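Local coordinates for protein alpha-galactosidase (Lactobacillus brevis, PDB 3MI6) that probably hydrolyses terminal, non-reducing alpha-D-galactose residues in alpha-D-galactosides, as a member of glycoside hydrolase family 36, at residues E555-Q560 and T652-V657; A597-L602 and I665-Q670; E76-S79 and G83-R86. All coordinates share one frame; numbering follows the deposited sequence.

Contact 1: E555-Q560 and T652-V657; sequences ERLLIQ and TSWQVV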
loop_
_atom_site.group_PDB
_atom_site.type_symbol
_atom_site.label_atom_id
_atom_site.label_comp_id
_atom_site.label_asym_id
_atom_site.label_seq_id
_atom_site.Cartn_x
_atom_site.Cartn_y
_atom_site.Cartn_z
ATOM N N GLU D 555 16.198 10.562 19.505
ATOM C CA GLU D 555 16.912 10.120 18.316
ATOM C C GLU D 555 17.560 8.743 18.509
ATOM O O GLU D 555 17.601 7.925 17.581
ATOM C CB GLU D 555 17.983 11.139 17.931
ATOM C CG GLU D 555 17.459 12.533 17.658
ATOM C CD GLU D 555 16.520 12.600 16.455
ATOM O OE1 GLU D 555 16.656 11.785 15.511
ATOM O OE2 GLU D 555 15.648 13.498 16.449
ATOM N N ARG D 556 18.091 8.497 19.706
ATOM C CA ARG D 556 18.762 7.234 19.981
ATOM C C ARG D 556 17.773 6.064 19.880
ATOM O O ARG D 556 18.092 5.016 19.321
ATOM C CB ARG D 556 19.467 7.252 21.345
ATOM C CG ARG D 556 20.768 8.022 21.389
ATOM C CD ARG D 556 21.839 7.435 20.459
ATOM N NE ARG D 556 22.643 6.394 21.086
ATOM C CZ ARG D 556 23.963 6.436 21.222
ATOM N NH1 ARG D 556 24.652 7.466 20.781
ATOM N NH2 ARG D 556 24.602 5.442 21.801
ATOM N N LEU D 557 16.578 6.241 20.418
ATOM C CA LEU D 557 15.533 5.259 20.219
ATOM C C LEU D 557 15.589 4.741 18.785
ATOM O O LEU D 557 15.753 3.538 18.551
ATOM C CB LEU D 557 14.169 5.888 20.478
ATOM C CG LEU D 557 13.354 5.509 21.715
ATOM C CD1 LEU D 557 14.165 4.678 22.706
ATOM C CD2 LEU D 557 12.763 6.772 22.366
ATOM N N LEU D 558 15.463 5.636 17.813
ATOM C CA LEU D 558 15.497 5.186 16.429
ATOM C C LEU D 558 16.820 4.494 16.086
ATOM O O LEU D 558 16.813 3.397 15.534
ATOM C CB LEU D 558 15.169 6.324 15.471
ATOM C CG LEU D 558 13.685 6.687 15.322
ATOM C CD1 LEU D 558 13.057 7.057 16.648
ATOM C CD2 LEU D 558 13.496 7.803 14.346
ATOM N N ILE D 559 17.946 5.108 16.451
ATOM C CA ILE D 559 19.264 4.588 16.087
ATOM C C ILE D 559 19.542 3.210 16.695
ATOM O O ILE D 559 20.025 2.305 16.013
ATOM C CB ILE D 559 20.386 5.572 16.452
ATOM C CG1 ILE D 559 20.215 6.867 15.657
ATOM C CG2 ILE D 559 21.722 4.982 16.096
ATOM C CD1 ILE D 559 21.074 8.032 16.101
ATOM N N GLN D 560 19.214 3.050 17.973
ATOM C CA GLN D 560 19.395 1.771 18.659
ATOM C C GLN D 560 18.427 0.675 18.174
ATOM O O GLN D 560 18.819 -0.483 17.956
ATOM C CB GLN D 560 19.331 1.969 20.170
ATOM C CG GLN D 560 20.480 2.838 20.674
ATOM C CD GLN D 560 20.408 3.137 22.170
ATOM O OE1 GLN D 560 20.894 4.176 22.634
ATOM N NE2 GLN D 560 19.807 2.225 22.930
ATOM N N THR D 652 7.961 3.358 20.841
ATOM C CA THR D 652 9.034 2.381 20.686
ATOM C C THR D 652 9.108 1.584 21.957
ATOM O O THR D 652 9.097 2.163 23.032
ATOM C CB THR D 652 10.419 3.059 20.514
ATOM O OG1 THR D 652 10.513 3.655 19.221
ATOM C CG2 THR D 652 11.552 2.047 20.656
ATOM N N SER D 653 9.203 0.262 21.863
ATOM C CA SER D 653 9.369 -0.513 23.078
ATOM C C SER D 653 10.191 -1.752 22.873
ATOM O O SER D 653 10.161 -2.364 21.807
ATOM C CB SER D 653 8.015 -0.888 23.670
ATOM O OG SER D 653 7.375 -1.870 22.879
ATOM N N TRP D 654 10.929 -2.125 23.909
ATOM C CA TRP D 654 11.633 -3.391 23.887
ATOM C C TRP D 654 11.906 -4.048 25.234
ATOM O O TRP D 654 11.533 -3.524 26.297
ATOM C CB TRP D 654 12.919 -3.345 23.049
ATOM C CG TRP D 654 13.672 -2.055 22.808
ATOM C CD1 TRP D 654 14.017 -1.506 21.571
ATOM C CD2 TRP D 654 14.247 -1.200 23.782
ATOM N NE1 TRP D 654 14.768 -0.348 21.736
ATOM C CE2 TRP D 654 14.915 -0.137 23.082
ATOM C CE3 TRP D 654 14.257 -1.207 25.162
ATOM C CZ2 TRP D 654 15.576 0.877 23.737
ATOM C CZ3 TRP D 654 14.902 -0.210 25.799
ATOM C CH2 TRP D 654 15.568 0.821 25.097
ATOM N N GLN D 655 12.564 -5.206 25.173
ATOM C CA GLN D 655 12.708 -6.052 26.343
ATOM C C GLN D 655 14.018 -6.848 26.326
ATOM O O GLN D 655 14.405 -7.392 25.295
ATOM C CB GLN D 655 11.523 -7.021 26.389
ATOM C CG GLN D 655 11.213 -7.589 27.758
ATOM C CD GLN D 655 10.048 -8.577 27.743
ATOM O OE1 GLN D 655 9.955 -9.472 28.588
ATOM N NE2 GLN D 655 9.164 -8.422 26.772
ATOM N N VAL D 656 14.695 -6.922 27.466
ATOM C CA VAL D 656 15.784 -7.885 27.629
ATOM C C VAL D 656 15.383 -8.975 28.624
ATOM O O VAL D 656 14.784 -8.680 29.666
ATOM C CB VAL D 656 17.080 -7.217 28.105
ATOM C CG1 VAL D 656 17.676 -6.392 27.004
ATOM C CG2 VAL D 656 16.812 -6.358 29.323
ATOM N N VAL D 657 15.703 -10.227 28.286
ATOM C CA VAL D 657 15.318 -11.388 29.086
ATOM C C VAL D 657 16.553 -12.220 29.447
ATOM O O VAL D 657 17.435 -12.452 28.609
ATOM C CB VAL D 657 14.301 -12.297 28.324
ATOM C CG1 VAL D 657 13.797 -13.419 29.201
ATOM C CG2 VAL D 657 13.128 -11.489 27.791
#
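L557 reaches from its helix across to T652 and W654 on a strand, and every close approach across the segments is made by the side chain of L557. The CB leaves the helix beside the strand rather than aimed at it, and only the branch beyond closes the distance. L557 CG lies 4.0 Å from T652 CB, and T652 CG2 is equally near, so the branch point of the leucine rests against the carbon side of the threonine. That methyl is the branch set anti to the backbone N of T652, which leaves OG1 beside the N. L557 and T652 lie alongside each other, pointing opposite ways. At the tip the methyls part: L557 CD1 comes obliquely to the six-membered ring of W654, 4.2 Å from CZ2, while CD2 turns toward Y669 on the neighbouring strand. No hydrogen bond links the segments. Within the helix, R556 NE donates to Q560 OE1 at 3.2 Å, nearly straight (165°), in the carbonyl plane and on a lone pair. Q560 NE2 bonds to V596 O and R556 NH1 to D550 O, while the guanidinium of R556 makes a cation-pi contact with W546. In the first turn of the helix, E555 OE2 pairs with R586 NH1 in a salt bridge and is hydrogen-bonded to H674 ND1 of the second subunit. Here a helix of the parallel (beta/alpha) barrel lies on the antiparallel sheet of the C-terminal domain, a buried apolar joint between the two domains.

Contact 2: A597-L602 and I665-Q670; sequences AFFGDL and IAARYQ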
loop_
_atom_site.group_PDB
_atom_site.type_symbol
_atom_site.label_atom_id
_atom_site.label_comp_id
_atom_site.label_asym_id
_atom_site.label_seq_id
_atom_site.Cartn_x
_atom_site.Cartn_y
_atom_site.Cartn_z
ATOM N N ALA D 597 19.502 4.712 27.565
ATOM C CA ALA D 597 20.914 4.333 27.627
ATOM C C ALA D 597 21.188 3.030 28.391
ATOM O O ALA D 597 22.244 2.421 28.219
ATOM C CB ALA D 597 21.780 5.482 28.168
ATOM N N PHE D 598 20.255 2.592 29.227
ATOM C CA PHE D 598 20.445 1.311 29.900
ATOM C C PHE D 598 20.563 0.179 28.892
ATOM O O PHE D 598 21.267 -0.787 29.142
ATOM C CB PHE D 598 19.301 0.969 30.845
ATOM C CG PHE D 598 19.123 1.934 31.964
ATOM C CD1 PHE D 598 20.201 2.611 32.490
ATOM C CD2 PHE D 598 17.865 2.152 32.503
ATOM C CE1 PHE D 598 20.025 3.492 33.519
ATOM C CE2 PHE D 598 17.687 3.028 33.540
ATOM C CZ PHE D 598 18.761 3.699 34.048
ATOM N N PHE D 599 19.869 0.278 27.762
ATOM C CA PHE D 599 19.853 -0.833 26.811
ATOM C C PHE D 599 21.072 -0.818 25.881
ATOM O O PHE D 599 20.979 -0.778 24.647
ATOM C CB PHE D 599 18.517 -0.893 26.074
ATOM C CG PHE D 599 17.367 -1.205 26.981
ATOM C CD1 PHE D 599 16.814 -0.215 27.783
ATOM C CD2 PHE D 599 16.859 -2.499 27.064
ATOM C CE1 PHE D 599 15.759 -0.492 28.625
ATOM C CE2 PHE D 599 15.806 -2.790 27.897
ATOM C CZ PHE D 599 15.250 -1.789 28.683
ATOM N N GLY D 600 22.226 -0.866 26.526
ATOM C CA GLY D 600 23.500 -0.845 25.859
ATOM C C GLY D 600 24.513 -0.724 26.968
ATOM O O GLY D 600 24.310 -1.216 28.078
ATOM N N ASP D 601 25.599 -0.034 26.674
ATOM C CA ASP D 601 26.666 0.146 27.640
ATOM C C ASP D 601 26.643 1.575 28.178
ATOM O O ASP D 601 27.182 2.503 27.560
ATOM C CB ASP D 601 28.006 -0.239 27.001
ATOM C CG ASP D 601 27.971 -1.649 26.412
ATOM O OD1 ASP D 601 27.289 -2.514 27.004
ATOM O OD2 ASP D 601 28.591 -1.894 25.350
ATOM N N LEU D 602 26.010 1.714 29.343
ATOM C CA LEU D 602 25.727 3.004 29.974
ATOM C C LEU D 602 26.985 3.808 30.266
ATOM O O LEU D 602 28.019 3.256 30.636
ATOM C CB LEU D 602 24.904 2.811 31.265
ATOM C CG LEU D 602 24.485 4.085 31.998
ATOM C CD1 LEU D 602 23.568 4.908 31.124
ATOM C CD2 LEU D 602 23.822 3.775 33.338
ATOM N N ILE D 665 13.564 -6.962 31.874
ATOM C CA ILE D 665 13.217 -5.555 31.900
ATOM C C ILE D 665 12.677 -5.094 30.554
ATOM O O ILE D 665 13.332 -5.235 29.526
ATOM C CB ILE D 665 14.390 -4.701 32.319
ATOM C CG1 ILE D 665 14.649 -4.902 33.815
ATOM C CG2 ILE D 665 14.104 -3.241 32.035
ATOM C CD1 ILE D 665 15.866 -4.171 34.350
ATOM N N ALA D 666 11.459 -4.563 30.576
ATOM C CA ALA D 666 10.806 -4.015 29.392
ATOM C C ALA D 666 10.764 -2.498 29.492
ATOM O O ALA D 666 10.860 -1.927 30.574
ATOM C CB ALA D 666 9.396 -4.574 29.259
ATOM N N ALA D 667 10.639 -1.834 28.356
ATOM C CA ALA D 667 10.568 -0.389 28.375
ATOM C C ALA D 667 9.700 0.041 27.234
ATOM O O ALA D 667 9.831 -0.491 26.143
ATOM C CB ALA D 667 11.942 0.210 28.245
ATOM N N ARG D 668 8.795 0.978 27.506
ATOM C CA ARG D 668 7.967 1.608 26.492
ATOM C C ARG D 668 8.262 3.108 26.508
ATOM O O ARG D 668 8.195 3.755 27.548
ATOM C CB ARG D 668 6.506 1.363 26.806
ATOM C CG ARG D 668 5.535 1.853 25.798
ATOM C CD ARG D 668 4.135 1.482 26.264
ATOM N NE ARG D 668 3.098 1.819 25.294
ATOM C CZ ARG D 668 2.395 2.951 25.312
ATOM N NH1 ARG D 668 2.615 3.861 26.250
ATOM N NH2 ARG D 668 1.479 3.175 24.382
ATOM N N TYR D 669 8.607 3.655 25.352
ATOM C CA TYR D 669 8.858 5.077 25.218
ATOM C C TYR D 669 7.830 5.654 24.263
ATOM O O TYR D 669 7.632 5.134 23.175
ATOM C CB TYR D 669 10.269 5.322 24.655
ATOM C CG TYR D 669 11.350 4.480 25.294
ATOM C CD1 TYR D 669 12.120 4.988 26.315
ATOM C CD2 TYR D 669 11.579 3.168 24.891
ATOM C CE1 TYR D 669 13.090 4.230 26.915
ATOM C CE2 TYR D 669 12.550 2.400 25.483
ATOM C CZ TYR D 669 13.308 2.938 26.494
ATOM O OH TYR D 669 14.301 2.200 27.115
ATOM N N GLN D 670 7.165 6.726 24.664
ATOM C CA GLN D 670 6.274 7.411 23.747
ATOM C C GLN D 670 6.893 8.761 23.463
ATOM O O GLN D 670 7.342 9.450 24.396
ATOM C CB GLN D 670 4.884 7.563 24.343
ATOM C CG GLN D 670 3.847 8.120 23.382
ATOM C CD GLN D 670 2.469 8.309 24.043
ATOM O OE1 GLN D 670 2.345 9.037 25.042
ATOM N NE2 GLN D 670 1.434 7.646 23.489
#
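F599 pushes its ring toward the strand formed by I665-Q670 and meets I665, A667 and Y669, three residues whose CB atoms all face it. The close part takes in the outer end of the ring and its CD1-CE1 side. F599 CZ sits 3.8 Å from I665 CG2 and 3.9 Å from A667 CB, both approaching obliquely. The CE1 corner is shared: A667 CB touches it as well, and Y669 OH lies 3.4 Å from F599 CE1. On the other flank the carbonyl oxygen of I665 stands at the ring edge, in its plane, 3.8 Å from F599 CE2. With chi1 at -65°, CG of F599 is anti to the carbonyl carbon, and the ring extends out of an inverse gamma turn centred on this residue. The small side chain of A667 lets the ring end come down between the larger I665 and Y669. Y669 OH is held from elsewhere, by a hydrogen bond with A595 O, just before 597-602.

Away from the ring the contact slackens quickly. The F599 and A667 CA atoms are 9.4 Å apart, and F598 comes no nearer than 6.4 Å, from its CB to Y669 OH, its ring meeting F633 and F625 instead. The touching residues are all buried; on the same strand R668 and Q670, which take no part, are partly exposed. The turn connects helix 590-597 to barrel strand 601-604. Helix 630-635 brings F633 edge-to-face with F599, W654 and V656 of strand 651-657 also touch the ring, and strand 728-736 flanks strand 663-670 within the C-terminal sheet.

Contact 3: E76-S79 and G83-R86; sequences EYAS and GDFR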
loop_
_atom_site.group_PDB
_atom_site.type_symbol
_atom_site.label_atom_id
_atom_site.label_comp_id
_atom_site.label_asym_id
_atom_site.label_seq_id
_atom_site.Cartn_x
_atom_site.Cartn_y
_atom_site.Cartn_z
ATOM N N GLU D 76 26.726 -20.566 -7.488
ATOM C CA GLU D 76 27.270 -20.424 -6.153
ATOM C C GLU D 76 28.361 -19.353 -6.128
ATOM O O GLU D 76 28.607 -18.725 -5.110
ATOM C CB GLU D 76 27.827 -21.767 -5.696
ATOM C CG GLU D 76 28.222 -21.808 -4.251
ATOM C CD GLU D 76 27.026 -21.821 -3.311
ATOM O OE1 GLU D 76 25.868 -21.833 -3.799
ATOM O OE2 GLU D 76 27.256 -21.829 -2.081
ATOM N N TYR D 77 29.001 -19.137 -7.267
ATOM C CA TYR D 77 30.070 -18.156 -7.382
ATOM C C TYR D 77 30.318 -17.976 -8.855
ATOM O O TYR D 77 31.199 -18.602 -9.409
ATOM C CB TYR D 77 31.351 -18.644 -6.679
ATOM C CG TYR D 77 32.240 -17.524 -6.205
ATOM C CD1 TYR D 77 31.949 -16.825 -5.049
ATOM C CD2 TYR D 77 33.354 -17.154 -6.918
ATOM C CE1 TYR D 77 32.740 -15.792 -4.618
ATOM C CE2 TYR D 77 34.154 -16.132 -6.498
ATOM C CZ TYR D 77 33.844 -15.449 -5.349
ATOM O OH TYR D 77 34.653 -14.412 -4.932
ATOM N N ALA D 78 29.534 -17.120 -9.494
ATOM C CA ALA D 78 29.551 -17.039 -10.950
ATOM C C ALA D 78 30.468 -15.972 -11.569
ATOM O O ALA D 78 30.766 -14.941 -10.958
ATOM C CB ALA D 78 28.126 -16.877 -11.481
ATOM N N SER D 79 30.878 -16.214 -12.808
ATOM C CA SER D 79 31.643 -15.242 -13.572
ATOM C C SER D 79 30.795 -14.703 -14.716
ATOM O O SER D 79 29.746 -15.249 -15.043
ATOM C CB SER D 79 32.866 -15.916 -14.173
ATOM O OG SER D 79 32.436 -16.921 -15.084
ATOM N N GLY D 83 27.649 -16.929 -20.639
ATOM C CA GLY D 83 26.224 -17.127 -20.889
ATOM C C GLY D 83 25.334 -16.569 -19.791
ATOM O O GLY D 83 24.135 -16.376 -19.965
ATOM N N ASP D 84 25.940 -16.319 -18.642
ATOM C CA ASP D 84 25.272 -15.631 -17.557
ATOM C C ASP D 84 25.511 -14.147 -17.717
ATOM O O ASP D 84 26.658 -13.701 -17.867
ATOM C CB ASP D 84 25.835 -16.088 -16.213
ATOM C CG ASP D 84 24.895 -15.801 -15.066
ATOM O OD1 ASP D 84 23.876 -15.115 -15.302
ATOM O OD2 ASP D 84 25.162 -16.267 -13.937
ATOM N N PHE D 85 24.434 -13.372 -17.687
ATOM C CA PHE D 85 24.557 -11.925 -17.824
ATOM C C PHE D 85 24.212 -11.153 -16.546
ATOM O O PHE D 85 24.304 -9.928 -16.502
ATOM C CB PHE D 85 23.777 -11.431 -19.036
ATOM C CG PHE D 85 24.377 -11.859 -20.337
ATOM C CD1 PHE D 85 25.523 -11.229 -20.828
ATOM C CD2 PHE D 85 23.822 -12.908 -21.064
ATOM C CE1 PHE D 85 26.099 -11.621 -22.027
ATOM C CE2 PHE D 85 24.395 -13.307 -22.275
ATOM C CZ PHE D 85 25.537 -12.659 -22.752
ATOM N N ARG D 86 23.849 -11.882 -15.498
ATOM C CA ARG D 86 23.685 -11.280 -14.193
ATOM C C ARG D 86 25.026 -10.792 -13.681
ATOM O O ARG D 86 26.051 -10.995 -14.321
ATOM C CB ARG D 86 23.084 -12.283 -13.231
ATOM C CG ARG D 86 21.667 -12.601 -13.562
ATOM C CD ARG D 86 21.183 -13.751 -12.722
ATOM N NE ARG D 86 21.649 -15.016 -13.260
ATOM C CZ ARG D 86 21.392 -16.200 -12.721
ATOM N NH1 ARG D 86 20.669 -16.293 -11.609
ATOM N NH2 ARG D 86 21.865 -17.298 -13.298
#
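A chi1 of -160° swings the D84 carboxylate away from its own backbone N and sets OD2 beside A78 CB, and R86 folds back to meet the same carboxylate by a bend at chi3 (-79°). Across the two segments the touch is light: D84 OD2 lies 3.9 Å from A78 CB, and D84 CB is 4.2 Å from the carbonyl oxygen of S79. No hydrogen bond joins them. What fixes the carboxylate lies within its own segment and beyond it. D84 OD1 takes two donors from R86. The backbone N of R86 comes within 3.2 Å of D84 OD1 from well above the carboxylate plane (54° out of it), whereas R86 NE meets the syn lone pair of D84 OD1 at 3.0 Å, with the oxygen close to the guanidinium plane, making a salt bridge. OD2 is taken by R271 NH2 in a second salt bridge; two arginines thus share the charge, which would probably keep the carboxylate ionised, and their bonds restrain its rotation. R86 NH2 in turn bonds to I73 O, tying the arginine to the chain shortly before 76-79. Were D84 an alanine, R271 and R86 would probably lose their shared counter-charge, and the R86 guanidinium would be held less firmly, by I73 O. A78 N is hydrogen-bonded to Q183 OE1, so both segments are bound to the sheet that holds strands 174-186 and 270-274, while F85 points away from 76-79 and packs on A484 of the third subunit. The bond from R86 N to D84 OD1 defines an Asx turn, here reinforced by the R86-D84 salt bridge, in a long loop of the N-terminal beta domain of this family-36 enzyme.

From the N terminus, contact 3 comes first: it closes a short loop of three residues, 80-82, within the connection between strands 31-36 and 90-93, and stays inside the N-terminal domain. Contacts 1 and 2 follow hundreds of residues later, spanning 91 and 62 intervening residues, and cross, because 597-602 lies between 555-560 and 652-657, and 665-670 comes last. Both join the barrel to the C-terminal sheet, one through helix 553-566 and the other through the turn ahead of the final barrel strand. Their centres are 6 Å apart, since strands 651-657 and 663-670 are antiparallel neighbours. The centre of contact 3 lies about 41 Å from that of contact 1 and 46 Å from that of contact 2.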